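Local coordinates for polycomb protein Sfmbt (Drosophila melanogaster, PDB 5J8Y) that uses its SAM domain to pair with the SAM domain of Scm, a link that probably helps bring PRC1 to Polycomb response elements, at residues C[12-17]-C[28-33]; C[21-26]-C[63-68]; C[38-43]-C[67-72]; C[47-52]-C[57-62]. All coordinates share one frame; numbering follows the deposited sequence.

The four contacts tie together the helices of one small SAM domain. Helix 56-71 takes part in three of them: interaction 4 lies toward its start, interaction 2 in its middle and interaction 3 toward its end, with the centres of interactions 4 and 2 about 9 Å apart and those of 2 and 3 about 10 Å. Interaction 1 joins helices 11-20 and 27-32, its centre about 11 Å from that of interaction 2; Phe17 CZ meets Leu65 CG there at 3.5 Å. Interaction 1 is also stitched to interaction 3, with Phe30 CE2 at 4.0 Å from Leu40 CD1. Interaction 4 lies where the chain of Scm is bound.

Interaction 1: C[12-17]-C[28-33]; sequences YDVSQF and DTFSRN
The ring of Phe30 is met at its edge, near its own plane, by Val14: the CG1 methyl of Val14 comes to 3.7 Å from Phe30 CD2. Other parts of the aromatic side chain meet Leu18 and Leu51, so a large flat hydrocarbon suits this place, where several helices converge. Val14 is a natural neighbour, because its short branch puts a methyl at the ring edge. Its CG1 stands anti to the backbone N (chi1 175°), and from there it reaches across toward helix 27-32. The two side chains run nearly perpendicular to each other.

Farther toward the surface the contact turns polar and small. Ser15 OG and Ser31 OG come within 3.3 Å of each other where the backbones are nearest. Each hydroxyl is weakly hydrogen-bonded to its own helix or the residue just before it, Ser15 OG with Val11 O and Ser31 OG with Cys27 O. The small serine side chains suit this point of closest backbone approach, where Ser15 CA and Ser31 CA are 7.2 Å apart.

At the end of the second helix, Asn33 folds its amide back: Asn33 ND2 donates to Thr29 O at 2.7 Å, with a nearly straight N-H...O angle of 165°. The backbone N of Asn33 binds the same oxygen from the opposite face of the carbonyl plane, so two donors grip it. With an apolar inner side and a serine-lined outer side, this is the packing of the first two helices of a SAM-domain bundle.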
# COMPACT_ATOMS: atom_id res chain seq x y z
N TYR C 12 5.71 -22.14 -3.97
CA TYR C 12 5.27 -22.02 -5.36
C TYR C 12 3.83 -21.59 -5.45
O TYR C 12 3.46 -20.87 -6.33
CB TYR C 12 5.54 -23.31 -6.15
CG TYR C 12 5.11 -23.23 -7.61
CD1 TYR C 12 5.95 -22.75 -8.58
CD2 TYR C 12 3.87 -23.67 -8.00
CE1 TYR C 12 5.56 -22.70 -9.89
CE2 TYR C 12 3.47 -23.63 -9.28
CZ TYR C 12 4.31 -23.14 -10.23
OH TYR C 12 3.88 -23.10 -11.50
N ASP C 13 3.00 -22.08 -4.55
CA ASP C 13 1.60 -21.69 -4.55
C ASP C 13 1.49 -20.14 -4.34
O ASP C 13 0.77 -19.47 -5.00
CB ASP C 13 0.86 -22.43 -3.45
CG ASP C 13 0.53 -23.89 -3.81
OD1 ASP C 13 -0.10 -24.13 -4.85
OD2 ASP C 13 0.90 -24.76 -3.04
N VAL C 14 2.28 -19.60 -3.42
CA VAL C 14 2.28 -18.17 -3.10
C VAL C 14 2.76 -17.34 -4.31
O VAL C 14 2.25 -16.29 -4.59
CB VAL C 14 3.12 -17.90 -1.84
CG1 VAL C 14 3.23 -16.42 -1.55
CG2 VAL C 14 2.53 -18.61 -0.62
N SER C 15 3.73 -17.86 -5.04
CA SER C 15 4.27 -17.16 -6.20
C SER C 15 3.21 -16.98 -7.28
O SER C 15 3.06 -15.89 -7.84
CB SER C 15 5.47 -17.90 -6.77
OG SER C 15 6.61 -17.72 -5.94
N GLN C 16 2.46 -18.01 -7.52
CA GLN C 16 1.47 -17.97 -8.53
C GLN C 16 0.35 -17.07 -8.10
O GLN C 16 -0.25 -16.42 -8.91
CB GLN C 16 0.95 -19.35 -8.83
CG GLN C 16 1.96 -20.31 -9.45
CD GLN C 16 2.68 -19.73 -10.67
OE1 GLN C 16 3.82 -19.47 -10.61
NE2 GLN C 16 2.01 -19.57 -11.73
N PHE C 17 0.07 -17.06 -6.83
CA PHE C 17 -1.02 -16.21 -6.34
C PHE C 17 -0.63 -14.77 -6.60
O PHE C 17 -1.38 -14.00 -7.11
CB PHE C 17 -1.23 -16.47 -4.88
CG PHE C 17 -2.10 -15.49 -4.23
CD1 PHE C 17 -3.44 -15.46 -4.48
CD2 PHE C 17 -1.57 -14.60 -3.34
CE1 PHE C 17 -4.23 -14.57 -3.84
CE2 PHE C 17 -2.36 -13.68 -2.72
CZ PHE C 17 -3.70 -13.68 -2.98
N ASP C 28 9.90 -13.26 -6.22
CA ASP C 28 11.23 -13.74 -5.91
C ASP C 28 11.64 -13.46 -4.46
O ASP C 28 12.26 -14.31 -3.80
CB ASP C 28 12.32 -13.36 -6.96
CG ASP C 28 11.95 -13.69 -8.46
OD1 ASP C 28 11.12 -14.55 -8.73
OD2 ASP C 28 12.54 -13.07 -9.40
N THR C 29 11.28 -12.29 -3.93
CA THR C 29 11.54 -11.99 -2.52
C THR C 29 10.76 -12.93 -1.60
O THR C 29 11.25 -13.40 -0.60
CB THR C 29 11.23 -10.54 -2.15
OG1 THR C 29 11.79 -9.65 -3.11
CG2 THR C 29 11.81 -10.25 -0.86
N PHE C 30 9.55 -13.19 -2.00
CA PHE C 30 8.68 -14.04 -1.26
C PHE C 30 9.26 -15.49 -1.23
O PHE C 30 9.23 -16.14 -0.21
CB PHE C 30 7.29 -13.96 -1.83
CG PHE C 30 6.40 -13.02 -1.09
CD1 PHE C 30 6.80 -11.75 -0.86
CD2 PHE C 30 5.17 -13.41 -0.61
CE1 PHE C 30 6.00 -10.87 -0.16
CE2 PHE C 30 4.37 -12.53 0.07
CZ PHE C 30 4.79 -11.27 0.31
N SER C 31 9.76 -15.95 -2.36
CA SER C 31 10.41 -17.27 -2.50
C SER C 31 11.66 -17.39 -1.73
O SER C 31 11.87 -18.32 -1.01
CB SER C 31 10.74 -17.54 -3.92
OG SER C 31 9.61 -17.84 -4.62
N ARG C 32 12.48 -16.37 -1.83
CA ARG C 32 13.74 -16.38 -1.15
C ARG C 32 13.51 -16.48 0.32
O ARG C 32 14.22 -17.16 0.99
CB ARG C 32 14.53 -15.13 -1.44
CG ARG C 32 15.28 -15.09 -2.73
CD ARG C 32 16.05 -13.79 -2.77
NE ARG C 32 15.17 -12.66 -2.93
CZ ARG C 32 14.58 -12.37 -4.07
NH1 ARG C 32 14.78 -13.10 -5.12
NH2 ARG C 32 13.79 -11.36 -4.15
N ASN C 33 12.51 -15.79 0.83
CA ASN C 33 12.19 -15.88 2.22
C ASN C 33 11.26 -17.02 2.60
O ASN C 33 10.78 -17.12 3.71
CB ASN C 33 11.58 -14.59 2.67
CG ASN C 33 12.56 -13.51 2.69
OD1 ASN C 33 13.30 -13.36 3.64
ND2 ASN C 33 12.59 -12.77 1.63

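Interaction 2: C[21-26]-C[63-68]; sequences NDCTAH and SDLIAQ
Leu65 meets the loop after helix 11-20 with both of its methyls. Leu65 CD1 sits against the Asn21 amide, 3.5 Å from Asn21 CG and almost evenly placed between the oxygen and nitrogen of that group. The other branch, Leu65 CD2, rests 3.7 Å from Asn21 CB and 4.1 Å from Cys23 SG. A forked side chain suits the task, since one branch can lie on the amide while the other enters the apolar corner beside the sulfur. With Leu65 CG anti to the backbone N (chi1 175°), the fork projects from helix 56-71 straight at the loop.

This loop is the turn between the first two helices of the SAM fold, and it leaves helix 11-20 through a Schellman motif. Asp22, with positive phi, is the C-prime residue; Cys23 N bonds to Leu18 O and Asp22 N to Arg19 O. Asn21 and Cys23, before and after Asp22, both point their CB atoms toward helix 56-71. Asn21 is held further by its ND2, which donates to Phe17 O and so fixes the amide on which the methyl lies. Cys23, small and weakly polar, also touches Leu18 and Ile62. Asp64, the residue before Leu65, packs on Leu44 of the Scm chain.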
# COMPACT_ATOMS: atom_id res chain seq x y z
N ASN C 21 -2.41 -11.89 -9.59
CA ASN C 21 -2.97 -10.68 -9.00
C ASN C 21 -2.07 -9.47 -9.26
O ASN C 21 -2.08 -8.50 -8.50
CB ASN C 21 -3.19 -10.87 -7.50
CG ASN C 21 -4.32 -11.83 -7.19
OD1 ASN C 21 -5.48 -11.54 -7.46
ND2 ASN C 21 -3.98 -12.98 -6.62
N ASP C 22 -1.31 -9.55 -10.34
CA ASP C 22 -0.46 -8.45 -10.79
C ASP C 22 0.57 -8.02 -9.74
O ASP C 22 0.84 -6.83 -9.59
CB ASP C 22 -1.32 -7.24 -11.19
CG ASP C 22 -2.40 -7.60 -12.19
OD1 ASP C 22 -2.09 -7.67 -13.40
OD2 ASP C 22 -3.55 -7.82 -11.77
N CYS C 23 1.13 -8.99 -9.03
CA CYS C 23 2.20 -8.73 -8.07
C CYS C 23 3.43 -9.57 -8.42
O CYS C 23 4.18 -9.99 -7.53
CB CYS C 23 1.74 -9.01 -6.64
SG CYS C 23 0.50 -7.85 -6.02
N THR C 24 3.57 -9.87 -9.69
CA THR C 24 4.69 -10.63 -10.20
C THR C 24 5.99 -10.14 -9.67
O THR C 24 6.86 -10.93 -9.45
CB THR C 24 4.78 -10.60 -11.69
OG1 THR C 24 3.54 -10.94 -12.27
CG2 THR C 24 5.80 -11.48 -12.18
N ALA C 25 6.13 -8.86 -9.46
CA ALA C 25 7.40 -8.28 -9.05
C ALA C 25 7.93 -8.73 -7.70
O ALA C 25 9.08 -8.52 -7.41
CB ALA C 25 7.37 -6.77 -9.15
N HIS C 26 7.06 -9.22 -6.85
CA HIS C 26 7.44 -9.59 -5.51
C HIS C 26 7.63 -11.11 -5.25
O HIS C 26 8.07 -11.52 -4.20
CB HIS C 26 6.40 -9.00 -4.57
CG HIS C 26 6.07 -7.57 -4.88
ND1 HIS C 26 6.88 -6.54 -4.51
CD2 HIS C 26 5.04 -7.03 -5.53
CE1 HIS C 26 6.35 -5.41 -4.91
NE2 HIS C 26 5.21 -5.68 -5.50
N SER C 63 -0.89 -6.37 1.62
CA SER C 63 -1.71 -6.58 2.81
C SER C 63 -3.18 -6.69 2.41
O SER C 63 -3.89 -7.57 2.90
CB SER C 63 -1.52 -5.44 3.81
OG SER C 63 -2.32 -5.65 4.97
N ASP C 64 -3.61 -5.81 1.52
CA ASP C 64 -4.99 -5.80 1.05
C ASP C 64 -5.34 -7.08 0.31
O ASP C 64 -6.41 -7.66 0.50
CB ASP C 64 -5.23 -4.60 0.13
CG ASP C 64 -6.68 -4.48 -0.31
OD1 ASP C 64 -7.57 -4.51 0.57
OD2 ASP C 64 -6.92 -4.38 -1.53
N LEU C 65 -4.42 -7.52 -0.55
CA LEU C 65 -4.61 -8.73 -1.34
C LEU C 65 -4.77 -9.95 -0.44
O LEU C 65 -5.65 -10.79 -0.67
CB LEU C 65 -3.44 -8.91 -2.30
CG LEU C 65 -3.41 -10.19 -3.13
CD1 LEU C 65 -4.64 -10.31 -4.01
CD2 LEU C 65 -2.14 -10.23 -3.96
N ILE C 66 -3.96 -10.05 0.60
CA ILE C 66 -4.02 -11.17 1.53
C ILE C 66 -5.38 -11.13 2.31
O ILE C 66 -6.04 -12.11 2.46
CB ILE C 66 -2.85 -11.16 2.52
CG1 ILE C 66 -1.52 -11.39 1.84
CG2 ILE C 66 -2.99 -12.24 3.54
CD1 ILE C 66 -0.34 -11.14 2.72
N ALA C 67 -5.74 -9.93 2.76
CA ALA C 67 -6.99 -9.72 3.45
C ALA C 67 -8.13 -10.19 2.57
O ALA C 67 -9.02 -10.82 3.03
CB ALA C 67 -7.17 -8.26 3.84
N GLN C 68 -8.08 -9.86 1.29
CA GLN C 68 -9.11 -10.26 0.36
C GLN C 68 -9.09 -11.77 0.18
O GLN C 68 -10.11 -12.41 0.01
CB GLN C 68 -8.93 -9.57 -0.99
CG GLN C 68 -10.11 -9.71 -1.94
CD GLN C 68 -11.30 -8.84 -1.59
OE1 GLN C 68 -11.26 -8.06 -0.64
NE2 GLN C 68 -12.37 -8.96 -2.36

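Interaction 3: C[38-43]-C[67-72]; sequences KRLLQL and AQLKCK
The short helix 37-40 and the turn that follows it lie against the last turns of the long C-terminal helix of the SAM domain, and the contact combines a leucine cluster with a lysine bonded to the turn's backbone. In the cluster, Leu69 CD2 is the meeting point: Leu41 CD2 approaches it to 3.9 Å and Leu40 CD2 to 4.0 Å. One methyl thus touches two neighbours at ordinary van der Waals distance, with the Leu41 side chain lying roughly perpendicular to that of Leu69. Leucine suits all three places because its branched end can interleave on a face with little polar demand. The same patch continues onto the N-terminal part of the chain, where Pro6 touches Leu41 and Leu69, and Trp9 touches Leu40 and Leu69.

Lys70 works beside the cluster. Its chain is extended beyond CG (chi2 165°, chi3 174°) and runs past Leu41 in the opposite direction, with Lys70 CE 4.0 Å from Leu41 CB. The aliphatic part thereby packs on apolar carbon while the ammonium group travels on to the backbone. Lys70 NZ donates to Leu41 O at 3.0 Å, from above the carbonyl plane, with a C=O...N angle of 128°. That carbonyl lies within the type I turn from Leu40 to Leu43, so the lysine ties this turn to the long helix. A long side chain with a charged end suits this margin, since it can cross it and still shelter its methylenes. The pairing of a short third helix with the far end of the long C-terminal helix is typical of the SAM bundle.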
# COMPACT_ATOMS: atom_id res chain seq x y z
N LYS C 38 0.96 -20.93 4.81
CA LYS C 38 0.86 -20.77 6.24
C LYS C 38 1.46 -19.46 6.71
O LYS C 38 0.87 -18.70 7.41
CB LYS C 38 1.59 -21.93 6.93
CG LYS C 38 1.87 -21.80 8.39
CD LYS C 38 1.96 -23.18 9.03
CE LYS C 38 2.05 -23.05 10.53
NZ LYS C 38 0.78 -22.94 11.24
N ARG C 39 2.68 -19.19 6.30
CA ARG C 39 3.34 -17.97 6.67
C ARG C 39 2.65 -16.78 6.03
O ARG C 39 2.57 -15.72 6.62
CB ARG C 39 4.80 -18.00 6.34
CG ARG C 39 5.54 -16.74 6.68
CD ARG C 39 5.59 -16.32 8.14
NE ARG C 39 6.45 -15.16 8.22
CZ ARG C 39 6.51 -14.29 9.20
NH1 ARG C 39 5.80 -14.41 10.30
NH2 ARG C 39 7.32 -13.27 9.06
N LEU C 40 2.13 -16.95 4.85
CA LEU C 40 1.43 -15.89 4.18
C LEU C 40 0.35 -15.29 5.07
O LEU C 40 0.37 -14.14 5.41
CB LEU C 40 0.75 -16.40 2.93
CG LEU C 40 0.14 -15.33 2.02
CD1 LEU C 40 1.14 -14.35 1.45
CD2 LEU C 40 -0.69 -15.93 0.92
N LEU C 41 -0.57 -16.15 5.43
CA LEU C 41 -1.71 -15.79 6.25
C LEU C 41 -1.36 -15.32 7.63
O LEU C 41 -2.22 -14.89 8.33
CB LEU C 41 -2.67 -16.93 6.33
CG LEU C 41 -3.10 -17.67 5.10
CD1 LEU C 41 -4.01 -18.76 5.49
CD2 LEU C 41 -3.81 -16.82 4.08
N GLN C 42 -0.11 -15.40 8.02
CA GLN C 42 0.34 -14.98 9.32
C GLN C 42 0.89 -13.60 9.25
O GLN C 42 0.95 -12.92 10.22
CB GLN C 42 1.43 -15.91 9.85
CG GLN C 42 0.93 -17.21 10.47
CD GLN C 42 2.05 -18.15 10.91
OE1 GLN C 42 2.95 -18.48 10.16
NE2 GLN C 42 1.98 -18.60 12.14
N LEU C 43 1.34 -13.22 8.08
CA LEU C 43 1.96 -11.94 7.88
C LEU C 43 1.21 -10.69 8.38
O LEU C 43 0.08 -10.55 8.09
CB LEU C 43 2.28 -11.75 6.38
CG LEU C 43 3.43 -12.54 5.79
CD1 LEU C 43 3.73 -12.31 4.35
CD2 LEU C 43 4.67 -12.29 6.62
N ALA C 67 -5.74 -9.93 2.76
CA ALA C 67 -6.99 -9.72 3.45
C ALA C 67 -8.13 -10.19 2.57
O ALA C 67 -9.02 -10.82 3.03
CB ALA C 67 -7.17 -8.26 3.84
N GLN C 68 -8.08 -9.86 1.29
CA GLN C 68 -9.11 -10.26 0.36
C GLN C 68 -9.09 -11.77 0.18
O GLN C 68 -10.11 -12.41 0.01
CB GLN C 68 -8.93 -9.57 -0.99
CG GLN C 68 -10.11 -9.71 -1.94
CD GLN C 68 -11.30 -8.84 -1.59
OE1 GLN C 68 -11.26 -8.06 -0.64
NE2 GLN C 68 -12.37 -8.96 -2.36
N LEU C 69 -7.90 -12.34 0.26
CA LEU C 69 -7.75 -13.73 0.11
C LEU C 69 -8.50 -14.40 1.23
O LEU C 69 -9.26 -15.26 1.03
CB LEU C 69 -6.30 -14.14 0.19
CG LEU C 69 -6.07 -15.65 0.15
CD1 LEU C 69 -6.61 -16.32 -1.10
CD2 LEU C 69 -4.62 -15.94 0.38
N LYS C 70 -8.25 -13.93 2.42
CA LYS C 70 -8.85 -14.44 3.62
C LYS C 70 -10.36 -14.35 3.66
O LYS C 70 -10.95 -15.03 4.41
CB LYS C 70 -8.25 -13.77 4.83
CG LYS C 70 -6.86 -14.19 5.17
CD LYS C 70 -6.24 -13.22 6.14
CE LYS C 70 -4.89 -13.66 6.62
NZ LYS C 70 -4.29 -12.80 7.64
N CYS C 71 -10.92 -13.45 2.89
CA CYS C 71 -12.36 -13.32 2.78
C CYS C 71 -13.09 -14.52 2.23
O CYS C 71 -13.84 -15.13 2.96
CB CYS C 71 -12.73 -12.14 1.94
SG CYS C 71 -12.63 -10.65 2.84
N LYS C 72 -12.89 -14.86 0.96
CA LYS C 72 -13.56 -16.03 0.43
C LYS C 72 -12.70 -17.21 0.76
O LYS C 72 -11.71 -17.42 0.16
CB LYS C 72 -13.78 -15.92 -1.08

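Interaction 4: C[47-52]-C[57-62]; sequences DIMPLL and GPALKI
Ala59 fits closely between the side chains of helix 45-51. Met49 SD comes to 3.3 Å from Ala59 CB, and Ile48 CG2 lies 3.6 Å from Ala59 CA. The methionine chain folds back to do this: although its CB points away from the other helix, bends at chi2 (-55°) and chi3 bring the sulfur round to the alanine methyl. A small residue is what lets the backbones approach, the CA atoms of Met49 and Ala59 being 5.6 Å apart. Leu52 enters from the end of helix 45-51, with Leu52 CD1 3.4 Å from Pro58 C and 3.7 Å from Ile62 CG1, lying against one turn of helix 56-71, from Pro58 to Ile62. Packing is less close at Ile48 CD1, which stands 4.2 Å from Ile62 CG2.

The two short segments approach to 8.8 Å between axes, and their directions differ by 129°, the sharp turn by which the fourth helix of the SAM fold leads into its long C-terminal helix. Pro50, whose N lacks a hydrogen to give the preceding turn, marks a kink in helix 45-51.

The outer side of helix 56-71 behaves differently. Lys61 leads away from the leucines and isoleucines, and its NZ forms a salt bridge with Asp38 OD2 of the Scm chain, while the backbone of Gly57 hydrogen-bonds to that chain. From helix 45-51, Met49 also packs on Met49 of the Scm chain. The lack of a side chain at Gly57 probably helps the partner chain reach its backbone, consistent with the end-helix surface by which SAM domains pair.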
# COMPACT_ATOMS: atom_id res chain seq x y z
N ASP C 47 5.63 -7.06 9.09
CA ASP C 47 6.40 -8.13 8.45
C ASP C 47 6.55 -7.87 6.96
O ASP C 47 7.60 -8.11 6.37
CB ASP C 47 5.74 -9.49 8.68
CG ASP C 47 5.50 -9.79 10.14
OD1 ASP C 47 6.37 -9.46 10.97
OD2 ASP C 47 4.43 -10.36 10.46
N ILE C 48 5.47 -7.38 6.35
CA ILE C 48 5.41 -7.17 4.91
C ILE C 48 6.31 -6.02 4.47
O ILE C 48 6.78 -6.00 3.33
CB ILE C 48 3.95 -6.91 4.47
CG1 ILE C 48 3.16 -8.23 4.52
CG2 ILE C 48 3.87 -6.32 3.06
CD1 ILE C 48 1.66 -8.06 4.47
N MET C 49 6.56 -5.09 5.38
CA MET C 49 7.31 -3.88 5.06
C MET C 49 8.73 -4.20 4.58
O MET C 49 9.09 -3.85 3.48
CB MET C 49 7.32 -2.92 6.22
CG MET C 49 6.09 -2.05 6.34
SD MET C 49 5.66 -1.10 4.87
CE MET C 49 7.10 -0.06 4.69
N PRO C 50 9.52 -4.93 5.36
CA PRO C 50 10.87 -5.27 4.90
C PRO C 50 10.89 -6.27 3.74
O PRO C 50 11.86 -6.28 2.98
CB PRO C 50 11.53 -5.89 6.14
CG PRO C 50 10.40 -6.34 6.99
CD PRO C 50 9.29 -5.36 6.75
N LEU C 51 9.85 -7.06 3.55
CA LEU C 51 9.78 -7.99 2.44
C LEU C 51 9.58 -7.26 1.15
O LEU C 51 9.70 -7.85 0.13
CB LEU C 51 8.64 -9.00 2.56
CG LEU C 51 8.87 -10.34 3.22
CD1 LEU C 51 7.68 -11.25 3.07
CD2 LEU C 51 10.11 -11.05 2.72
N LEU C 52 9.24 -5.99 1.21
CA LEU C 52 9.04 -5.19 0.00
C LEU C 52 9.89 -3.92 0.02
O LEU C 52 9.50 -2.90 -0.54
CB LEU C 52 7.56 -4.83 -0.15
CG LEU C 52 6.59 -6.01 -0.24
CD1 LEU C 52 5.20 -5.48 -0.46
CD2 LEU C 52 6.95 -6.97 -1.35
N GLY C 57 3.49 1.68 -0.33
CA GLY C 57 2.52 1.44 -1.39
C GLY C 57 2.33 -0.04 -1.68
O GLY C 57 1.23 -0.56 -1.54
N PRO C 58 3.41 -0.72 -2.09
CA PRO C 58 3.40 -2.17 -2.32
C PRO C 58 2.97 -2.95 -1.08
O PRO C 58 2.21 -3.91 -1.19
CB PRO C 58 4.85 -2.48 -2.69
CG PRO C 58 5.39 -1.21 -3.23
CD PRO C 58 4.69 -0.11 -2.49
N ALA C 59 3.47 -2.54 0.08
CA ALA C 59 3.14 -3.19 1.35
C ALA C 59 1.64 -3.19 1.61
O ALA C 59 1.08 -4.21 2.01
CB ALA C 59 3.87 -2.50 2.49
N LEU C 60 1.01 -2.07 1.38
CA LEU C 60 -0.40 -1.94 1.58
C LEU C 60 -1.20 -2.76 0.57
O LEU C 60 -2.18 -3.33 0.87
CB LEU C 60 -0.82 -0.52 1.57
CG LEU C 60 -0.74 0.19 2.92
CD1 LEU C 60 -0.84 1.66 2.71
CD2 LEU C 60 -1.70 -0.29 3.99
N LYS C 61 -0.71 -2.78 -0.64
CA LYS C 61 -1.34 -3.50 -1.70
C LYS C 61 -1.33 -4.99 -1.44
O LYS C 61 -2.30 -5.65 -1.63
CB LYS C 61 -0.72 -3.17 -3.03
CG LYS C 61 -1.31 -1.97 -3.75
CD LYS C 61 -0.40 -1.57 -4.89
CE LYS C 61 -0.85 -0.38 -5.68
NZ LYS C 61 0.18 0.01 -6.62
N ILE C 62 -0.21 -5.50 -0.96
CA ILE C 62 -0.06 -6.90 -0.61
C ILE C 62 -0.89 -7.25 0.62
O ILE C 62 -1.54 -8.29 0.66
CB ILE C 62 1.43 -7.26 -0.35
CG1 ILE C 62 2.22 -7.24 -1.66
CG2 ILE C 62 1.57 -8.63 0.32
CD1 ILE C 62 1.78 -8.27 -2.69